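Endostatin (Mus musculus, PDB 1KOE) inhibits angiogenesis as the C-terminal fragment of the collagen XVIII alpha1 chain and probably binds heparin. Local coordinates at residues Leu4-Gly15 and Cys159-Glu169; Arg122-Glu130 and Thr137-Ser145. One frame throughout, in Å; residues are numbered along the deposited sequence.

Contact 1 of 2, residues Leu4-Gly15 and Cys159-Glu169; sequences LHLVALNTPLSG and CHNSYIVLCIE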
loop_
_atom_site.group_PDB
_atom_site.type_symbol
_atom_site.label_atom_id
_atom_site.label_comp_id
_atom_site.label_asym_id
_atom_site.label_seq_id
_atom_site.Cartn_x
_atom_site.Cartn_y
_atom_site.Cartn_z
ATOM N N LEU A 4 7.769 -4.065 10.988
ATOM C CA LEU A 4 7.840 -3.646 9.590
ATOM C C LEU A 4 6.955 -2.413 9.480
ATOM O O LEU A 4 5.779 -2.444 9.877
ATOM C CB LEU A 4 7.296 -4.726 8.650
ATOM C CG LEU A 4 8.051 -6.053 8.591
ATOM C CD1 LEU A 4 7.333 -6.986 7.615
ATOM C CD2 LEU A 4 9.496 -5.820 8.165
ATOM N N HIS A 5 7.502 -1.330 8.943
ATOM C CA HIS A 5 6.738 -0.095 8.792
ATOM C C HIS A 5 5.905 -0.022 7.488
ATOM O O HIS A 5 6.394 -0.381 6.401
ATOM C CB HIS A 5 7.655 1.125 8.872
ATOM C CG HIS A 5 8.335 1.284 10.200
ATOM N ND1 HIS A 5 9.505 0.636 10.520
ATOM C CD2 HIS A 5 7.984 1.997 11.301
ATOM C CE1 HIS A 5 9.850 0.937 11.763
ATOM N NE2 HIS A 5 8.949 1.760 12.254
ATOM N N LEU A 6 4.661 0.436 7.610
ATOM C CA LEU A 6 3.761 0.627 6.467
ATOM C C LEU A 6 3.546 2.147 6.451
ATOM O O LEU A 6 3.003 2.712 7.398
ATOM C CB LEU A 6 2.444 -0.119 6.680
ATOM C CG LEU A 6 1.431 -0.098 5.531
ATOM C CD1 LEU A 6 1.952 -0.840 4.329
ATOM C CD2 LEU A 6 0.124 -0.751 6.010
ATOM N N VAL A 7 3.981 2.809 5.382
ATOM C CA VAL A 7 3.967 4.261 5.294
ATOM C C VAL A 7 3.454 4.732 3.942
ATOM O O VAL A 7 3.775 4.150 2.910
ATOM C CB VAL A 7 5.424 4.800 5.487
ATOM C CG1 VAL A 7 5.434 6.316 5.581
ATOM C CG2 VAL A 7 6.059 4.201 6.748
ATOM N N ALA A 8 2.654 5.787 3.940
ATOM C CA ALA A 8 2.111 6.302 2.690
ATOM C C ALA A 8 3.027 7.310 1.970
ATOM O O ALA A 8 3.776 8.078 2.615
ATOM C CB ALA A 8 0.749 6.952 2.958
ATOM N N LEU A 9 2.954 7.312 0.638
ATOM C CA LEU A 9 3.680 8.305 -0.145
ATOM C C LEU A 9 3.096 9.689 0.208
ATOM O O LEU A 9 1.918 9.811 0.568
ATOM C CB LEU A 9 3.561 8.037 -1.647
ATOM C CG LEU A 9 4.361 6.835 -2.170
ATOM C CD1 LEU A 9 4.153 6.736 -3.666
ATOM C CD2 LEU A 9 5.868 7.022 -1.894
ATOM N N ASN A 10 3.902 10.730 0.052
ATOM C CA ASN A 10 3.498 12.079 0.427
ATOM C C ASN A 10 2.430 12.749 -0.432
ATOM O O ASN A 10 1.988 13.851 -0.103
ATOM C CB ASN A 10 4.729 12.980 0.574
ATOM C CG ASN A 10 5.617 12.571 1.746
ATOM O OD1 ASN A 10 5.144 12.051 2.758
ATOM N ND2 ASN A 10 6.917 12.815 1.612
ATOM N N THR A 11 2.085 12.140 -1.562
ATOM C CA THR A 11 1.016 12.676 -2.401
ATOM C C THR A 11 0.248 11.503 -2.970
ATOM O O THR A 11 0.758 10.384 -3.015
ATOM C CB THR A 11 1.524 13.462 -3.644
ATOM O OG1 THR A 11 2.088 12.545 -4.590
ATOM C CG2 THR A 11 2.556 14.508 -3.267
ATOM N N PRO A 12 -1.044 11.723 -3.300
ATOM C CA PRO A 12 -1.814 10.626 -3.887
ATOM C C PRO A 12 -1.271 10.481 -5.305
ATOM O O PRO A 12 -0.579 11.387 -5.811
ATOM C CB PRO A 12 -3.242 11.181 -3.897
ATOM C CG PRO A 12 -3.058 12.651 -3.990
ATOM C CD PRO A 12 -1.896 12.893 -3.043
ATOM N N LEU A 13 -1.560 9.349 -5.937
ATOM C CA LEU A 13 -1.122 9.093 -7.298
ATOM C C LEU A 13 -2.257 8.466 -8.073
ATOM O O LEU A 13 -3.095 7.770 -7.504
ATOM C CB LEU A 13 0.051 8.109 -7.294
ATOM C CG LEU A 13 1.423 8.557 -6.744
ATOM C CD1 LEU A 13 2.419 7.407 -6.923
ATOM C CD2 LEU A 13 1.914 9.784 -7.475
ATOM N N SER A 14 -2.311 8.747 -9.366
ATOM C CA SER A 14 -3.314 8.118 -10.223
ATOM C C SER A 14 -2.708 6.750 -10.590
ATOM O O SER A 14 -1.610 6.412 -10.144
ATOM C CB SER A 14 -3.512 8.947 -11.496
ATOM O OG SER A 14 -2.368 8.874 -12.333
ATOM N N GLY A 15 -3.396 5.986 -11.430
ATOM C CA GLY A 15 -2.886 4.695 -11.837
ATOM C C GLY A 15 -1.662 4.781 -12.744
ATOM O O GLY A 15 -0.986 3.776 -12.947
ATOM N N CYS A 159 -8.752 4.166 -13.199
ATOM C CA CYS A 159 -7.351 4.516 -13.044
ATOM C C CYS A 159 -7.085 6.005 -13.035
ATOM O O CYS A 159 -5.988 6.450 -12.681
ATOM C CB CYS A 159 -6.532 3.831 -14.128
ATOM S SG CYS A 159 -6.615 2.024 -13.968
ATOM N N HIS A 160 -8.079 6.786 -13.435
ATOM C CA HIS A 160 -7.920 8.221 -13.451
ATOM C C HIS A 160 -8.004 8.858 -12.034
ATOM O O HIS A 160 -7.690 10.039 -11.847
ATOM C CB HIS A 160 -8.931 8.848 -14.408
ATOM C CG HIS A 160 -8.631 10.273 -14.725
ATOM N ND1 HIS A 160 -9.266 11.320 -14.101
ATOM C CD2 HIS A 160 -7.734 10.819 -15.572
ATOM C CE1 HIS A 160 -8.773 12.461 -14.551
ATOM N NE2 HIS A 160 -7.842 12.183 -15.447
ATOM N N ASN A 161 -8.459 8.081 -11.054
ATOM C CA ASN A 161 -8.537 8.554 -9.674
ATOM C C ASN A 161 -7.130 8.710 -9.064
ATOM O O ASN A 161 -6.223 7.924 -9.367
ATOM C CB ASN A 161 -9.307 7.539 -8.819
ATOM C CG ASN A 161 -10.813 7.631 -9.009
ATOM O OD1 ASN A 161 -11.442 8.581 -8.568
ATOM N ND2 ASN A 161 -11.388 6.630 -9.643
ATOM N N SER A 162 -6.981 9.697 -8.184
ATOM C CA SER A 162 -5.724 9.952 -7.469
ATOM C C SER A 162 -5.956 9.444 -6.053
ATOM O O SER A 162 -6.680 10.073 -5.276
ATOM C CB SER A 162 -5.370 11.450 -7.454
ATOM O OG SER A 162 -4.855 11.863 -8.712
ATOM N N TYR A 163 -5.370 8.282 -5.755
ATOM C CA TYR A 163 -5.519 7.596 -4.477
ATOM C C TYR A 163 -4.192 7.505 -3.701
ATOM O O TYR A 163 -3.113 7.824 -4.212
ATOM C CB TYR A 163 -6.026 6.159 -4.738
ATOM C CG TYR A 163 -7.489 6.017 -5.136
ATOM C CD1 TYR A 163 -8.408 7.055 -4.927
ATOM C CD2 TYR A 163 -7.954 4.824 -5.678
ATOM C CE1 TYR A 163 -9.769 6.895 -5.233
ATOM C CE2 TYR A 163 -9.292 4.653 -5.986
ATOM C CZ TYR A 163 -10.193 5.692 -5.762
ATOM O OH TYR A 163 -11.515 5.507 -6.084
ATOM N N ILE A 164 -4.318 7.070 -2.457
ATOM C CA ILE A 164 -3.201 6.865 -1.564
ATOM C C ILE A 164 -2.402 5.653 -2.055
ATOM O O ILE A 164 -2.970 4.667 -2.536
ATOM C CB ILE A 164 -3.712 6.525 -0.139
ATOM C CG1 ILE A 164 -4.554 7.687 0.402
ATOM C CG2 ILE A 164 -2.539 6.191 0.805
ATOM C CD1 ILE A 164 -5.448 7.297 1.564
ATOM N N VAL A 165 -1.083 5.752 -1.963
ATOM C CA VAL A 165 -0.219 4.644 -2.313
ATOM C C VAL A 165 0.646 4.403 -1.086
ATOM O O VAL A 165 1.218 5.364 -0.524
ATOM C CB VAL A 165 0.669 4.961 -3.535
ATOM C CG1 VAL A 165 1.640 3.810 -3.774
ATOM C CG2 VAL A 165 -0.219 5.186 -4.781
ATOM N N LEU A 166 0.716 3.142 -0.658
ATOM C CA LEU A 166 1.520 2.761 0.504
ATOM C C LEU A 166 2.850 2.097 0.114
ATOM O O LEU A 166 2.994 1.536 -0.987
ATOM C CB LEU A 166 0.728 1.792 1.397
ATOM C CG LEU A 166 -0.647 2.285 1.868
ATOM C CD1 LEU A 166 -1.321 1.190 2.687
ATOM C CD2 LEU A 166 -0.502 3.565 2.672
ATOM N N CYS A 167 3.805 2.157 1.041
ATOM C CA CYS A 167 5.123 1.545 0.885
ATOM C C CYS A 167 5.313 0.668 2.116
ATOM O O CYS A 167 4.986 1.081 3.240
ATOM C CB CYS A 167 6.239 2.595 0.879
ATOM S SG CYS A 167 6.074 3.888 -0.376
ATOM N N ILE A 168 5.802 -0.539 1.892
ATOM C CA ILE A 168 6.035 -1.486 2.968
ATOM C C ILE A 168 7.522 -1.832 3.079
ATOM O O ILE A 168 8.209 -2.024 2.068
ATOM C CB ILE A 168 5.173 -2.804 2.768
ATOM C CG1 ILE A 168 5.481 -3.851 3.857
ATOM C CG2 ILE A 168 5.372 -3.392 1.348
ATOM C CD1 ILE A 168 4.934 -3.522 5.234
ATOM N N GLU A 169 8.021 -1.840 4.313
ATOM C CA GLU A 169 9.407 -2.215 4.622
ATOM C C GLU A 169 9.444 -3.719 4.351
ATOM O O GLU A 169 8.683 -4.477 4.957
ATOM C CB GLU A 169 9.666 -1.914 6.086
ATOM C CG GLU A 169 11.110 -1.837 6.456
ATOM C CD GLU A 169 11.307 -1.280 7.858
ATOM O OE1 GLU A 169 10.304 -1.066 8.575
ATOM O OE2 GLU A 169 12.467 -1.048 8.255
HETATM O O HOH W 1 -0.132 8.623 -1.098
#
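The imidazole of His5 meets the carboxylate of Glu169 at its ring edge, the OE1 atom lying 5° out of the ring plane; the two side chains extend alongside each other, with ring and carboxylate planes 35° apart. The ring of Tyr163 has Asn161 CB, of its own segment, over one face, offset toward the rim. His5 ND1 donates to Glu169 OE1 (2.7 Å) from the syn side, somewhat out of the carboxylate plane, while His5 N reaches the anti lone pair of the same OE1 (2.8 Å). The glutamate arrives with CG anti to its backbone N (chi1 -162°) and the chain extended beyond, which carries OE1 across to the backbone N and the ring edge of His5. Glutamate suits the place because its extended chain is long enough to bring one carboxylate oxygen to both donors.

From there strands 4-8 and 166-169 run antiparallel, and Val7 and Cys167 form a hydrogen-bonded pair (Val7 N to Cys167 O, 2.9 Å). On one face Leu6 CD1 packs against Ile168 CB, and the small Ala8 lets Leu166 CD2 come within 3.6 Å of its CB. On the other, Leu9 CD2 touches Cys167 SG at 3.5 Å, the sulfur that is disulfide-bonded to Cys27 of helix 19-33. One water donates to Leu9 O and Thr11 O and accepts from Val165 N, bridging the backbones where the pairing is interrupted; Leu13 N to Tyr163 O (2.8 Å) resumes it. Gly15, without a side chain, brings its N to Cys159 O.

Strand 4-8 lies between 166-169 and 65-66 in the mixed sheet, a pairing of near-terminal strands consistent with the family's C-type-lectin-like fold. Asp70 takes His5 NE2, so the imidazole lies between two carboxylates; this would probably favour its protonated form and fixes its rotation.

Contact 2 of 2, residues Arg122-Glu130 and Thr137-Ser145; sequences RRLMESYCE and TGATGQASS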
loop_
_atom_site.group_PDB
_atom_site.type_symbol
_atom_site.label_atom_id
_atom_site.label_comp_id
_atom_site.label_asym_id
_atom_site.label_seq_id
_atom_site.Cartn_x
_atom_site.Cartn_y
_atom_site.Cartn_z
ATOM N N ARG A 122 -2.774 -11.717 -4.321
ATOM C CA ARG A 122 -2.336 -12.123 -5.650
ATOM C C ARG A 122 -2.741 -11.070 -6.673
ATOM O O ARG A 122 -3.766 -10.405 -6.520
ATOM C CB ARG A 122 -2.926 -13.480 -6.018
ATOM C CG ARG A 122 -2.469 -14.644 -5.132
ATOM N N ARG A 123 -1.933 -10.938 -7.718
ATOM C CA ARG A 123 -2.131 -9.945 -8.756
ATOM C C ARG A 123 -3.411 -10.131 -9.556
ATOM O O ARG A 123 -3.832 -11.266 -9.800
ATOM C CB ARG A 123 -0.922 -9.925 -9.706
ATOM C CG ARG A 123 -0.872 -11.088 -10.693
ATOM C CD ARG A 123 0.535 -11.318 -11.220
ATOM N NE ARG A 123 1.303 -12.148 -10.295
ATOM C CZ ARG A 123 2.481 -12.697 -10.563
ATOM N NH1 ARG A 123 3.049 -12.499 -11.749
ATOM N NH2 ARG A 123 3.066 -13.480 -9.659
ATOM N N LEU A 124 -4.049 -9.009 -9.894
ATOM C CA LEU A 124 -5.269 -8.987 -10.699
ATOM C C LEU A 124 -4.882 -8.335 -12.024
ATOM O O LEU A 124 -4.893 -7.119 -12.154
ATOM C CB LEU A 124 -6.374 -8.183 -10.005
ATOM C CG LEU A 124 -6.963 -8.826 -8.754
ATOM C CD1 LEU A 124 -8.017 -7.913 -8.154
ATOM C CD2 LEU A 124 -7.575 -10.179 -9.081
ATOM N N MET A 125 -4.531 -9.158 -13.011
ATOM C CA MET A 125 -4.091 -8.663 -14.303
ATOM C C MET A 125 -5.096 -7.823 -15.044
ATOM O O MET A 125 -4.714 -7.009 -15.872
ATOM C CB MET A 125 -3.597 -9.809 -15.167
ATOM C CG MET A 125 -2.401 -10.516 -14.537
ATOM S SD MET A 125 -1.425 -11.499 -15.701
ATOM C CE MET A 125 0.203 -10.703 -15.537
ATOM N N GLU A 126 -6.373 -7.981 -14.724
ATOM C CA GLU A 126 -7.394 -7.174 -15.373
ATOM C C GLU A 126 -7.737 -5.959 -14.521
ATOM O O GLU A 126 -8.589 -5.151 -14.899
ATOM C CB GLU A 126 -8.670 -7.982 -15.622
ATOM C CG GLU A 126 -8.473 -9.251 -16.448
ATOM C CD GLU A 126 -7.990 -8.982 -17.860
ATOM O OE1 GLU A 126 -8.280 -7.893 -18.404
ATOM O OE2 GLU A 126 -7.320 -9.874 -18.425
ATOM N N SER A 127 -7.076 -5.810 -13.376
ATOM C CA SER A 127 -7.386 -4.684 -12.517
ATOM C C SER A 127 -6.197 -4.105 -11.753
ATOM O O SER A 127 -6.183 -4.029 -10.517
ATOM C CB SER A 127 -8.528 -5.032 -11.565
ATOM O OG SER A 127 -9.192 -3.839 -11.187
ATOM N N TYR A 128 -5.186 -3.715 -12.512
ATOM C CA TYR A 128 -4.026 -3.073 -11.931
ATOM C C TYR A 128 -3.479 -1.964 -12.827
ATOM O O TYR A 128 -2.272 -1.704 -12.887
ATOM C CB TYR A 128 -2.954 -4.070 -11.458
ATOM C CG TYR A 128 -2.305 -4.994 -12.469
ATOM C CD1 TYR A 128 -2.519 -4.863 -13.848
ATOM C CD2 TYR A 128 -1.455 -6.008 -12.022
ATOM C CE1 TYR A 128 -1.885 -5.737 -14.755
ATOM C CE2 TYR A 128 -0.828 -6.879 -12.906
ATOM C CZ TYR A 128 -1.042 -6.737 -14.269
ATOM O OH TYR A 128 -0.381 -7.580 -15.131
ATOM N N CYS A 129 -4.416 -1.269 -13.480
ATOM C CA CYS A 129 -4.111 -0.139 -14.359
ATOM C C CYS A 129 -2.977 -0.423 -15.343
ATOM O O CYS A 129 -2.088 0.403 -15.520
ATOM C CB CYS A 129 -3.819 1.106 -13.523
ATOM S SG CYS A 129 -5.247 1.623 -12.520
ATOM N N GLU A 130 -3.032 -1.599 -15.968
ATOM C CA GLU A 130 -2.026 -2.025 -16.935
ATOM C C GLU A 130 -0.638 -1.906 -16.293
ATOM O O GLU A 130 0.282 -1.248 -16.802
ATOM C CB GLU A 130 -2.192 -1.210 -18.217
ATOM C CG GLU A 130 -3.601 -1.456 -18.808
ATOM C CD GLU A 130 -4.023 -0.490 -19.903
ATOM O OE1 GLU A 130 -3.162 0.215 -20.477
ATOM O OE2 GLU A 130 -5.243 -0.455 -20.187
ATOM N N THR A 137 -9.536 6.910 -18.054
ATOM C CA THR A 137 -10.761 6.667 -17.282
ATOM C C THR A 137 -11.397 5.298 -17.434
ATOM O O THR A 137 -12.039 4.808 -16.503
ATOM C CB THR A 137 -11.864 7.724 -17.527
ATOM O OG1 THR A 137 -12.328 7.641 -18.879
ATOM C CG2 THR A 137 -11.352 9.118 -17.248
ATOM N N GLY A 138 -11.228 4.694 -18.605
ATOM C CA GLY A 138 -11.800 3.391 -18.869
ATOM C C GLY A 138 -11.084 2.219 -18.235
ATOM O O GLY A 138 -11.685 1.161 -18.064
ATOM N N ALA A 139 -9.810 2.367 -17.899
ATOM C CA ALA A 139 -9.086 1.256 -17.284
ATOM C C ALA A 139 -9.331 1.251 -15.770
ATOM O O ALA A 139 -9.624 2.303 -15.194
ATOM C CB ALA A 139 -7.606 1.377 -17.575
ATOM N N THR A 140 -9.215 0.082 -15.137
ATOM C CA THR A 140 -9.419 0.007 -13.695
ATOM C C THR A 140 -8.265 -0.606 -12.920
ATOM O O THR A 140 -7.434 -1.358 -13.461
ATOM C CB THR A 140 -10.706 -0.777 -13.291
ATOM O OG1 THR A 140 -10.570 -2.155 -13.650
ATOM C CG2 THR A 140 -11.943 -0.171 -13.948
ATOM N N GLY A 141 -8.263 -0.300 -11.627
ATOM C CA GLY A 141 -7.281 -0.831 -10.708
ATOM C C GLY A 141 -8.029 -1.209 -9.446
ATOM O O GLY A 141 -8.995 -0.536 -9.073
ATOM N N GLN A 142 -7.618 -2.292 -8.803
ATOM C CA GLN A 142 -8.279 -2.715 -7.577
ATOM C C GLN A 142 -7.805 -1.804 -6.432
ATOM O O GLN A 142 -6.606 -1.607 -6.224
ATOM C CB GLN A 142 -7.999 -4.186 -7.280
ATOM C CG GLN A 142 -9.145 -4.892 -6.581
ATOM C CD GLN A 142 -10.285 -5.262 -7.542
ATOM O OE1 GLN A 142 -10.389 -4.738 -8.653
ATOM N NE2 GLN A 142 -11.120 -6.186 -7.120
ATOM N N ALA A 143 -8.762 -1.249 -5.705
ATOM C CA ALA A 143 -8.477 -0.309 -4.636
ATOM C C ALA A 143 -9.327 -0.624 -3.424
ATOM O O ALA A 143 -10.260 -1.426 -3.504
ATOM C CB ALA A 143 -8.752 1.121 -5.109
ATOM N N SER A 144 -8.984 -0.005 -2.298
ATOM C CA SER A 144 -9.694 -0.231 -1.054
ATOM C C SER A 144 -9.969 1.073 -0.312
ATOM O O SER A 144 -9.102 1.939 -0.222
ATOM C CB SER A 144 -8.850 -1.135 -0.167
ATOM O OG SER A 144 -9.523 -1.395 1.060
ATOM N N SER A 145 -11.161 1.180 0.272
ATOM C CA SER A 145 -11.509 2.361 1.026
ATOM C C SER A 145 -10.974 2.243 2.433
ATOM O O SER A 145 -11.356 1.353 3.178
ATOM C CB SER A 145 -13.020 2.532 1.116
ATOM O OG SER A 145 -13.319 3.755 1.769
HETATM O O HOH W 2 -7.655 -2.293 -16.315
#
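Ser127 turns its OG anti to the backbone N (chi1 -154°), and Gln142, bent at chi2 (78°), brings its amide oxygen round to meet it: Ser127 OG donates to Gln142 OE1 at 2.9 Å, tilted 20° from the carbonyl plane. The same hydroxyl accepts from Thr140 OG1 at a longer 3.3 Å. A serine serves well here because one small hydroxyl can give a proton to the amide and receive one from the threonine.

Over the bent chain of Gln142 lies Leu124, its CD1 touching the amide carbon CD at 3.5 Å, so a methyl covers the flat group while OE1 is held by the serine. Gln142 NE2 finds an acceptor in Gln154 OE1, and with both ends of the amide engaged its rotation is set.

The backbones meet at a single bridge between Tyr128 and Gly141. Gln142 N donates to Ser127 O (2.8 Å) and Cys129 N to Thr140 O (3.0 Å), each donor standing well above the carbonyl plane. Gly141, having no side chain, lets Cys129 SG lie 3.7 Å from its CA. A water accepts from Thr140 N and donates weakly to Glu126 O, continuing the join past the threonine.

The type I turn from Leu124 to Ser127, closed by Ser127 N to Leu124 O, precedes the short helix 129-132 and brings the loop against the start of strand 140-145. That strand is the middle one of an antiparallel sheet, between 112-114 and 155-158; Ser127 and Gln142 both pack on Ala156 of 155-158, so the loop also reaches that neighbour.

The two contacts have centres about 14 Å apart but are joined directly. Their bridge is the disulfide, Cys159 SG to Cys129 SG at 2.0 Å, which ties the Gly15/Cys159 end of contact 1 to the residue that follows Ser127 and Tyr128 in contact 2. Beside it Cys159 N lies 2.9 Å from Ala139 O, probably a hydrogen bond, and Tyr163 CE2 packs on Ala143 CB at 3.7 Å. Contact 1, centred about 6 Å from the chain centre, pairs segments from near the two termini; along the chain, contact 2 falls between them and lies farther out, about 13 Å from that centre. Together they link the mixed sheet to the three-stranded antiparallel sheet.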